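Local coordinates for protein phosphodiesterase (PDB 6CPU) that belongs to the HD-type phosphodiesterases, a family of mostly helical proteins, and holds a zinc ion and a magnesium ion in the model, at residues R188-I191 with E192-F196; N81-F84 with S85-S88; P354-T357 with N358-I362; L225-D228 with D229-Y232. All blocks are in the same frame, centred on the assembly; numbering follows the deposited sequence.

Contact 1: residues R188-I191 with E192-F196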
loop_
_atom_site.group_PDB
_atom_site.type_symbol
_atom_site.label_atom_id
_atom_site.label_comp_id
_atom_site.label_asym_id
_atom_site.label_seq_id
_atom_site.Cartn_x
_atom_site.Cartn_y
_atom_site.Cartn_z
ATOM N N ARG A 188 -7.442 14.949 -13.394
ATOM C CA ARG A 188 -8.860 15.107 -13.710
ATOM C C ARG A 188 -9.173 14.736 -15.164
ATOM O O ARG A 188 -10.232 14.182 -15.452
ATOM C CB ARG A 188 -9.317 16.532 -13.377
ATOM C CG ARG A 188 -9.228 16.872 -11.896
ATOM C CD ARG A 188 -10.301 16.168 -11.079
ATOM N NE ARG A 188 -9.952 16.059 -9.663
ATOM C CZ ARG A 188 -10.676 15.404 -8.757
ATOM N NH1 ARG A 188 -11.809 14.806 -9.105
ATOM N NH2 ARG A 188 -10.275 15.346 -7.491
ATOM N N LEU A 189 -8.229 15.000 -16.061
ATOM C CA LEU A 189 -8.352 14.618 -17.466
ATOM C C LEU A 189 -8.453 13.100 -17.592
ATOM O O LEU A 189 -9.288 12.582 -18.330
ATOM C CB LEU A 189 -7.155 15.144 -18.264
ATOM C CG LEU A 189 -7.362 15.772 -19.633
ATOM C CD1 LEU A 189 -8.429 16.876 -19.592
ATOM C CD2 LEU A 189 -6.041 16.341 -20.111
ATOM N N MET A 190 -7.611 12.379 -16.857
ATOM C CA MET A 190 -7.689 10.918 -16.884
ATOM C C MET A 190 -9.019 10.390 -16.363
ATOM O O MET A 190 -9.547 9.431 -16.912
ATOM C CB MET A 190 -6.528 10.294 -16.110
ATOM C CG MET A 190 -5.217 10.444 -16.843
ATOM S SD MET A 190 -3.853 9.570 -16.058
ATOM C CE MET A 190 -3.568 10.623 -14.630
ATOM N N ILE A 191 -9.569 11.011 -15.323
ATOM C CA ILE A 191 -10.867 10.604 -14.777
ATOM C C ILE A 191 -11.955 10.798 -15.834
ATOM O O ILE A 191 -12.855 9.968 -15.976
ATOM C CB ILE A 191 -11.210 11.389 -13.507
ATOM C CG1 ILE A 191 -10.308 10.910 -12.356
ATOM C CG2 ILE A 191 -12.681 11.234 -13.134
ATOM C CD1 ILE A 191 -10.209 11.874 -11.193
ATOM N N GLU A 192 -11.826 11.890 -16.578
ATOM C CA GLU A 192 -12.780 12.258 -17.620
ATOM C C GLU A 192 -12.751 11.285 -18.797
ATOM O O GLU A 192 -13.805 10.909 -19.322
ATOM C CB GLU A 192 -12.465 13.675 -18.101
ATOM C CG GLU A 192 -13.617 14.382 -18.788
ATOM C CD GLU A 192 -13.209 15.730 -19.359
ATOM O OE1 GLU A 192 -13.745 16.103 -20.421
ATOM O OE2 GLU A 192 -12.345 16.407 -18.763
ATOM N N GLU A 193 -11.554 10.855 -19.197
ATOM C CA GLU A 193 -11.394 10.016 -20.395
ATOM C C GLU A 193 -11.210 8.517 -20.175
ATOM O O GLU A 193 -11.506 7.730 -21.071
ATOM C CB GLU A 193 -10.238 10.536 -21.231
ATOM C CG GLU A 193 -10.471 11.955 -21.737
ATOM C CD GLU A 193 -9.487 12.359 -22.814
ATOM O OE1 GLU A 193 -9.141 11.524 -23.679
ATOM O OE2 GLU A 193 -9.054 13.523 -22.801
ATOM N N ILE A 194 -10.709 8.109 -19.013
ATOM C CA ILE A 194 -10.470 6.680 -18.766
ATOM C C ILE A 194 -11.576 6.094 -17.918
ATOM O O ILE A 194 -11.973 6.690 -16.923
ATOM C CB ILE A 194 -9.110 6.446 -18.082
ATOM C CG1 ILE A 194 -7.999 6.895 -19.027
ATOM C CG2 ILE A 194 -8.950 4.975 -17.684
ATOM C CD1 ILE A 194 -6.613 6.880 -18.437
ATOM N N ASN A 195 -12.072 4.926 -18.329
ATOM C CA ASN A 195 -13.066 4.176 -17.575
ATOM C C ASN A 195 -12.334 3.124 -16.732
ATOM O O ASN A 195 -12.038 2.031 -17.198
ATOM C CB ASN A 195 -14.078 3.519 -18.526
ATOM C CG ASN A 195 -15.380 3.154 -17.834
ATOM O OD1 ASN A 195 -15.718 3.711 -16.792
ATOM N ND2 ASN A 195 -16.119 2.218 -18.413
ATOM N N PHE A 196 -12.030 3.476 -15.491
ATOM C CA PHE A 196 -11.116 2.662 -14.684
ATOM C C PHE A 196 -11.619 1.251 -14.360
ATOM O O PHE A 196 -10.809 0.315 -14.260
ATOM C CB PHE A 196 -10.674 3.437 -13.440
ATOM C CG PHE A 196 -9.600 4.445 -13.732
ATOM C CD1 PHE A 196 -8.261 4.084 -13.669
ATOM C CD2 PHE A 196 -9.919 5.737 -14.125
ATOM C CE1 PHE A 196 -7.265 4.991 -13.961
ATOM C CE2 PHE A 196 -8.924 6.648 -14.423
ATOM C CZ PHE A 196 -7.600 6.283 -14.330
#
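Met-190 and Ile-194 share nearly the same first torsion: in both, the chain leaves anti to the carbonyl carbon and beside the backbone N (chi1 -72° and -64°). Four residues apart on the turn, the two side chains run side by side and point the same way, and Ile-194 CD1 comes to 4.1 Å from Met-190 CB, with Met-190 CG just as near. Glu-192 takes a different one, with CG anti to its N (chi1 -159°); its extended chain crosses Leu-189 obliquely and leaves OE2 4.0 Å from Leu-189 CD1, so that the carboxylate oxygen only grazes the methyl. An exposed glutamate suits the place, since it can keep its charge in reach of solvent.

The stretch covers the last turn of helix 177-193 and the exit from it. Glu-192 N and Glu-193 N each donate to a carbonyl four residues back, Arg-188 O and Leu-189 O, at 3.0 Å. Ile-194 N reaches Met-190 O at 2.7 Å, although Ile-194 itself has already left helical backbone angles. Beyond it the chain turns, and the Phe-196 ring folds back: CE2 lies 3.8 Å from Met-190 O, while the CA of Ile-191 sits at the ring edge. Ile-194 CG2 covers one ring face, 3.6 Å above its plane. A branched isoleucine suits this spot, because CD1 serves the helix side as CG2 serves the ring. Phe-33 meets the same phenylalanine edge-to-face, and Glu-193 turns its carboxylate to Ser-77 and Leu-79 N. Arg-188 leads away from the turn to a salt bridge with Glu-255 on helix 253-264.

Contact 2: residues N81-F84 with S85-S88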
loop_
_atom_site.group_PDB
_atom_site.type_symbol
_atom_site.label_atom_id
_atom_site.label_comp_id
_atom_site.label_asym_id
_atom_site.label_seq_id
_atom_site.Cartn_x
_atom_site.Cartn_y
_atom_site.Cartn_z
ATOM N N ASN A 81 -4.345 14.842 -27.334
ATOM C CA ASN A 81 -3.902 16.113 -27.907
ATOM C C ASN A 81 -3.031 16.988 -27.000
ATOM O O ASN A 81 -2.749 18.140 -27.352
ATOM C CB ASN A 81 -5.131 16.900 -28.383
ATOM C CG ASN A 81 -5.813 16.233 -29.566
ATOM O OD1 ASN A 81 -5.162 15.900 -30.562
ATOM N ND2 ASN A 81 -7.124 16.026 -29.466
ATOM N N LEU A 82 -2.587 16.459 -25.851
ATOM C CA LEU A 82 -1.716 17.217 -24.950
ATOM C C LEU A 82 -0.406 17.572 -25.626
ATOM O O LEU A 82 0.141 16.762 -26.358
ATOM C CB LEU A 82 -1.371 16.410 -23.689
ATOM C CG LEU A 82 -2.466 16.191 -22.654
ATOM C CD1 LEU A 82 -1.961 15.169 -21.638
ATOM C CD2 LEU A 82 -2.897 17.482 -21.961
ATOM N N PRO A 83 0.133 18.768 -25.342
ATOM C CA PRO A 83 1.497 19.033 -25.783
ATOM C C PRO A 83 2.460 18.017 -25.172
ATOM O O PRO A 83 2.152 17.412 -24.129
ATOM C CB PRO A 83 1.804 20.436 -25.239
ATOM C CG PRO A 83 0.539 20.966 -24.671
ATOM C CD PRO A 83 -0.394 19.819 -24.457
ATOM N N PHE A 84 3.616 17.847 -25.801
ATOM C CA PHE A 84 4.598 16.886 -25.320
ATOM C C PHE A 84 5.005 17.154 -23.868
ATOM O O PHE A 84 5.166 16.211 -23.084
ATOM C CB PHE A 84 5.835 16.856 -26.213
ATOM C CG PHE A 84 6.960 16.040 -25.645
ATOM C CD1 PHE A 84 6.908 14.655 -25.670
ATOM C CD2 PHE A 84 8.054 16.657 -25.050
ATOM C CE1 PHE A 84 7.935 13.899 -25.133
ATOM C CE2 PHE A 84 9.084 15.908 -24.509
ATOM C CZ PHE A 84 9.025 14.525 -24.553
ATOM N N SER A 85 5.162 18.429 -23.506
ATOM C CA SER A 85 5.512 18.795 -22.130
ATOM C C SER A 85 4.526 18.230 -21.095
ATOM O O SER A 85 4.950 17.750 -20.038
ATOM C CB SER A 85 5.628 20.318 -21.981
ATOM O OG SER A 85 4.358 20.940 -22.063
ATOM N N ASP A 86 3.230 18.270 -21.404
ATOM C CA ASP A 86 2.197 17.689 -20.529
ATOM C C ASP A 86 2.140 16.157 -20.547
ATOM O O ASP A 86 1.895 15.534 -19.504
ATOM C CB ASP A 86 0.809 18.229 -20.882
ATOM C CG ASP A 86 0.579 19.641 -20.378
ATOM O OD1 ASP A 86 1.114 19.995 -19.308
ATOM O OD2 ASP A 86 -0.156 20.390 -21.056
ATOM N N LYS A 87 2.317 15.555 -21.719
ATOM C CA LYS A 87 2.380 14.090 -21.828
ATOM C C LYS A 87 3.553 13.561 -21.010
ATOM O O LYS A 87 3.438 12.572 -20.262
ATOM C CB LYS A 87 2.546 13.648 -23.290
ATOM C CG LYS A 87 1.318 13.864 -24.163
ATOM C CD LYS A 87 1.303 12.888 -25.329
ATOM C CE LYS A 87 0.039 13.022 -26.159
ATOM N NZ LYS A 87 0.085 14.228 -27.037
ATOM N N SER A 88 4.677 14.246 -21.147
ATOM C CA SER A 88 5.896 13.913 -20.449
ATOM C C SER A 88 5.733 14.078 -18.930
ATOM O O SER A 88 6.184 13.221 -18.156
ATOM C CB SER A 88 7.029 14.793 -20.982
ATOM O OG SER A 88 8.254 14.519 -20.347
#
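Over one face of the Phe-84 ring, offset toward the rim, lies Ser-88 CB, 4.2 Å from the ring centroid and 16° off the normal: a CH-pi contact one helical turn up. Phe-50, from a loop, meets the same ring edge-to-face. A short serine suits the position: with OG turned anti to the backbone N (chi1 -180°), CB rather than the hydroxyl faces the ring.

Phe-84 is the first residue of helix 84-94. Pro-83 holds the N-cap position; its ring keeps phi near -59°, which suits the lead into a helix, while its carbonyl starts the helical bonding. That carbonyl receives Lys-87 N at 3.0 Å and, by a weak bond, Asp-86 N; Phe-84 O takes Ser-88 N at 2.8 Å.

Lys-87 turns back to the chain before the helix. Its tail bends at the last torsion, bringing NZ 2.6 Å from Leu-82 O, in the carbonyl plane and on a lone pair. Asp-80 O accepts from the same ammonium, so the flexible lysine ties two preceding carbonyls together. Leu-82 and Asp-86 cross at about a right angle, Leu-82 CD2 lying 3.9 Å from Asp-86 CB, while the Asp-86 side chain lies alongside the proline ring, OD2 3.5 Å from Pro-83 CD. The buried leucine also packs on Leu-186 of helix 177-193.

Contact 3: residues P354-T357 with N358-I362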
loop_
_atom_site.group_PDB
_atom_site.type_symbol
_atom_site.label_atom_id
_atom_site.label_comp_id
_atom_site.label_asym_id
_atom_site.label_seq_id
_atom_site.Cartn_x
_atom_site.Cartn_y
_atom_site.Cartn_z
ATOM N N PRO A 354 10.038 -0.120 0.498
ATOM C CA PRO A 354 11.006 -0.768 -0.381
ATOM C C PRO A 354 11.284 -2.250 -0.066
ATOM O O PRO A 354 12.086 -2.882 -0.742
ATOM C CB PRO A 354 12.279 0.044 -0.127
ATOM C CG PRO A 354 12.175 0.371 1.312
ATOM C CD PRO A 354 10.721 0.640 1.560
ATOM N N GLY A 355 10.617 -2.779 0.939
ATOM C CA GLY A 355 10.735 -4.187 1.303
ATOM C C GLY A 355 11.827 -4.447 2.343
ATOM O O GLY A 355 12.283 -5.580 2.479
ATOM N N THR A 356 12.248 -3.408 3.066
ATOM C CA THR A 356 13.265 -3.535 4.134
ATOM C C THR A 356 12.653 -3.253 5.523
ATOM O O THR A 356 11.484 -3.513 5.741
ATOM C CB THR A 356 14.502 -2.641 3.830
ATOM O OG1 THR A 356 14.106 -1.274 3.806
ATOM C CG2 THR A 356 15.110 -2.985 2.511
ATOM N N THR A 357 13.445 -2.776 6.479
ATOM C CA THR A 357 12.988 -2.450 7.824
ATOM C C THR A 357 13.740 -1.215 8.282
ATOM O O THR A 357 14.802 -0.914 7.730
ATOM C CB THR A 357 13.355 -3.563 8.843
ATOM O OG1 THR A 357 14.783 -3.725 8.861
ATOM C CG2 THR A 357 12.707 -4.890 8.487
ATOM N N ASN A 358 13.235 -0.533 9.307
ATOM C CA ASN A 358 13.964 0.600 9.891
ATOM C C ASN A 358 15.358 0.178 10.348
ATOM O O ASN A 358 16.342 0.864 10.071
ATOM C CB ASN A 358 13.183 1.274 11.031
ATOM C CG ASN A 358 12.057 2.171 10.533
ATOM O OD1 ASN A 358 12.065 2.614 9.394
ATOM N ND2 ASN A 358 11.086 2.440 11.391
ATOM N N ASP A 359 15.460 -0.977 11.004
ATOM C CA ASP A 359 16.755 -1.463 11.464
ATOM C C ASP A 359 17.777 -1.581 10.337
ATOM O O ASP A 359 18.928 -1.175 10.503
ATOM C CB ASP A 359 16.604 -2.805 12.201
ATOM C CG ASP A 359 15.940 -2.648 13.562
ATOM O OD1 ASP A 359 16.062 -1.554 14.164
ATOM O OD2 ASP A 359 15.293 -3.617 14.034
ATOM N N PHE A 360 17.360 -2.107 9.189
ATOM C CA PHE A 360 18.260 -2.255 8.061
ATOM C C PHE A 360 18.692 -0.886 7.517
ATOM O O PHE A 360 19.866 -0.666 7.252
ATOM C CB PHE A 360 17.598 -3.065 6.941
ATOM C CG PHE A 360 18.303 -2.967 5.638
ATOM C CD1 PHE A 360 19.357 -3.812 5.341
ATOM C CD2 PHE A 360 17.945 -1.981 4.705
ATOM C CE1 PHE A 360 20.019 -3.700 4.139
ATOM C CE2 PHE A 360 18.610 -1.873 3.504
ATOM C CZ PHE A 360 19.649 -2.733 3.219
ATOM N N MET A 361 17.716 0.010 7.328
ATOM C CA MET A 361 18.012 1.336 6.772
ATOM C C MET A 361 18.986 2.094 7.688
ATOM O O MET A 361 19.913 2.765 7.199
ATOM C CB MET A 361 16.730 2.144 6.574
ATOM C CG MET A 361 15.684 1.489 5.675
ATOM S SD MET A 361 16.201 1.355 3.975
ATOM C CE MET A 361 15.838 3.027 3.421
ATOM N N ILE A 362 18.795 1.961 9.001
ATOM C CA ILE A 362 19.672 2.612 9.987
ATOM C C ILE A 362 21.071 1.989 9.953
ATOM O O ILE A 362 22.082 2.684 9.798
ATOM C CB ILE A 362 19.066 2.529 11.400
ATOM C CG1 ILE A 362 17.806 3.391 11.493
ATOM C CG2 ILE A 362 20.073 2.964 12.464
ATOM C CD1 ILE A 362 16.902 3.057 12.664
#
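Thr-357 hands two acceptors to the first turn of helix 358-363. Its hydroxyl takes the N-H of Phe-360 (Phe-360 N to Thr-357 OG1, 3.1 Å, 158° at the hydrogen), and its carbonyl takes that of Met-361 (Met-361 N to Thr-357 O, 3.1 Å), the latter almost straight at 169°. The torsion makes the first bond possible: at chi1 60° OG1 stands between the backbone N and the carbonyl carbon, facing the start of the helix. Threonine suits this place because its short hydroxyl reaches a main-chain N-H that lacks a helical carbonyl before it.

Thr-356 fares differently. Its OG1 is buried with no hydrogen-bonding partner in the model; Met-361 SD, 3.4 Å away, and Met-361 CG are what it meets. The apolar part of Thr-356 is well used instead, CB lying 3.6 Å from Phe-360 CD2 and CG2 3.7 Å from the same atom. The chain of Met-361, bent at both chi2 and chi3, crosses Thr-356 at about a right angle, a bend that the unbranched, flexible methionine chain allows.

Asn-358 satisfies its amide outside the turn: ND2 donates to Glu-379 and OD1 accepts from Leu-378 N on helix 377-394. Its side chain lies about 7 Å from the magnesium ion, and the zinc ligands His-349 and Asp-350 lie earlier in the same loop. The arrangement is a threonine N-cap, starting a short helix beside the metal site of the phosphodiesterase fold.

Contact 4: residues L225-D228 with D229-Y232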
loop_
_atom_site.group_PDB
_atom_site.type_symbol
_atom_site.label_atom_id
_atom_site.label_comp_id
_atom_site.label_asym_id
_atom_site.label_seq_id
_atom_site.Cartn_x
_atom_site.Cartn_y
_atom_site.Cartn_z
ATOM N N LEU A 225 -7.080 -12.910 -3.241
ATOM C CA LEU A 225 -7.584 -11.767 -4.002
ATOM C C LEU A 225 -6.459 -11.184 -4.837
ATOM O O LEU A 225 -5.352 -10.964 -4.344
ATOM C CB LEU A 225 -8.164 -10.701 -3.079
ATOM C CG LEU A 225 -9.259 -11.152 -2.117
ATOM C CD1 LEU A 225 -9.610 -10.009 -1.197
ATOM C CD2 LEU A 225 -10.486 -11.648 -2.872
ATOM N N SER A 226 -6.746 -10.955 -6.112
ATOM C CA SER A 226 -5.784 -10.335 -7.007
ATOM C C SER A 226 -5.624 -8.849 -6.678
ATOM O O SER A 226 -6.461 -8.255 -5.986
ATOM C CB SER A 226 -6.255 -10.492 -8.450
ATOM O OG SER A 226 -7.397 -9.687 -8.691
ATOM N N ASN A 227 -4.558 -8.248 -7.192
ATOM C CA ASN A 227 -4.391 -6.808 -7.064
ATOM C C ASN A 227 -5.540 -6.017 -7.718
ATOM O O ASN A 227 -5.860 -4.916 -7.268
ATOM C CB ASN A 227 -3.023 -6.374 -7.589
ATOM C CG ASN A 227 -1.902 -6.717 -6.632
ATOM O OD1 ASN A 227 -2.071 -6.632 -5.424
ATOM N ND2 ASN A 227 -0.757 -7.091 -7.166
ATOM N N ASP A 228 -6.181 -6.580 -8.740
ATOM C CA ASP A 228 -7.389 -5.971 -9.302
ATOM C C ASP A 228 -8.586 -6.079 -8.351
ATOM O O ASP A 228 -9.273 -5.083 -8.087
ATOM C CB ASP A 228 -7.758 -6.575 -10.665
ATOM C CG ASP A 228 -6.858 -6.104 -11.811
ATOM O OD1 ASP A 228 -6.065 -5.139 -11.669
ATOM O OD2 ASP A 228 -6.967 -6.690 -12.913
ATOM N N ASP A 229 -8.835 -7.279 -7.816
ATOM C CA ASP A 229 -9.878 -7.463 -6.800
ATOM C C ASP A 229 -9.664 -6.486 -5.645
ATOM O O ASP A 229 -10.604 -5.911 -5.111
ATOM C CB ASP A 229 -9.826 -8.862 -6.172
ATOM C CG ASP A 229 -10.219 -9.995 -7.106
ATOM O OD1 ASP A 229 -11.075 -9.824 -8.015
ATOM O OD2 ASP A 229 -9.675 -11.111 -6.867
ATOM N N LEU A 230 -8.405 -6.337 -5.234
ATOM C CA LEU A 230 -8.070 -5.507 -4.079
ATOM C C LEU A 230 -8.415 -4.034 -4.294
ATOM O O LEU A 230 -8.850 -3.344 -3.367
ATOM C CB LEU A 230 -6.600 -5.691 -3.701
ATOM C CG LEU A 230 -6.315 -7.070 -3.078
ATOM C CD1 LEU A 230 -4.831 -7.424 -3.179
ATOM C CD2 LEU A 230 -6.813 -7.157 -1.632
ATOM N N VAL A 231 -8.244 -3.557 -5.520
ATOM C CA VAL A 231 -8.668 -2.199 -5.878
ATOM C C VAL A 231 -10.157 -2.038 -5.585
ATOM O O VAL A 231 -10.588 -1.044 -4.962
ATOM C CB VAL A 231 -8.383 -1.896 -7.367
ATOM C CG1 VAL A 231 -9.093 -0.620 -7.834
ATOM C CG2 VAL A 231 -6.885 -1.779 -7.594
ATOM N N TYR A 232 -10.949 -3.006 -6.035
ATOM C CA TYR A 232 -12.397 -2.915 -5.815
ATOM C C TYR A 232 -12.755 -2.998 -4.336
ATOM O O TYR A 232 -13.657 -2.307 -3.890
ATOM C CB TYR A 232 -13.157 -3.976 -6.596
ATOM C CG TYR A 232 -14.626 -3.635 -6.688
ATOM C CD1 TYR A 232 -15.558 -4.230 -5.833
ATOM C CD2 TYR A 232 -15.081 -2.703 -7.613
ATOM C CE1 TYR A 232 -16.911 -3.911 -5.912
ATOM C CE2 TYR A 232 -16.431 -2.382 -7.704
ATOM C CZ TYR A 232 -17.342 -2.986 -6.850
ATOM O OH TYR A 232 -18.693 -2.659 -6.932
#
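A capping box between Ser-226 and Asp-229 opens helix 227-242. Ser-226 OG accepts from Asp-229 N at 2.9 Å, nearly straight at 175°, and in return Asp-229 OD2 accepts from Ser-226 N at 3.0 Å. That second donor reaches the carboxylate on its anti side, out of its plane. Serine takes up the role with OG placed between its own N and carbonyl carbon (chi1 70°), close enough to the chain to reach a main-chain N-H three residues on; aspartate has the right length to reach back. The carboxylate is gripped further by a salt bridge from OD2 to Arg-207 of helix 205-216, which would probably favour its charged form.

The first helical bond follows: Leu-230 N donates to Ser-226 O at 2.8 Å. Val-231 N to Asn-227 O is longer, at 3.3 Å, with the donor above the carbonyl plane.

Beside the box two leucines meet. Leu-225 CD1 touches Leu-230 CD2 at 4.0 Å, the two side chains set at a slant, and Leu-225 CB lies 4.0 Å from Asp-229 CB; Leu-230 then rests on Val-280 of helix 276-292. Asp-228 is buried and satisfied by Arg-264 of helix 253-264 and by Gln-201 N. A reciprocal Ser–Asp pair, with Leu-225 just before it and Leu-230 just after in apolar contact, is characteristic of a capping box with its hydrophobic staple at a buried helix N-terminus.

Overall arrangement
From the N terminus the contacts come in the order 2, 1, 4, 3, strictly in series; none nests in or crosses another, and each closes just a turn of one continuous stretch. Contact 2 starts helix 84-94 and contact 1 ends helix 177-193; the two touch, Leu-189 CD2 lying 3.8 Å from Leu-82 CD2, which joins the loop before helix 84-94 to the end of helix 177-193. Contact 4 starts helix 227-242, closest of the four to the centre of the chain, about 12 Å from it (centre to centre), its nearest atoms about 7 Å from contact 1. Contact 3, in the family region, starts helix 358-363 across the chain's centre from contacts 1 and 4.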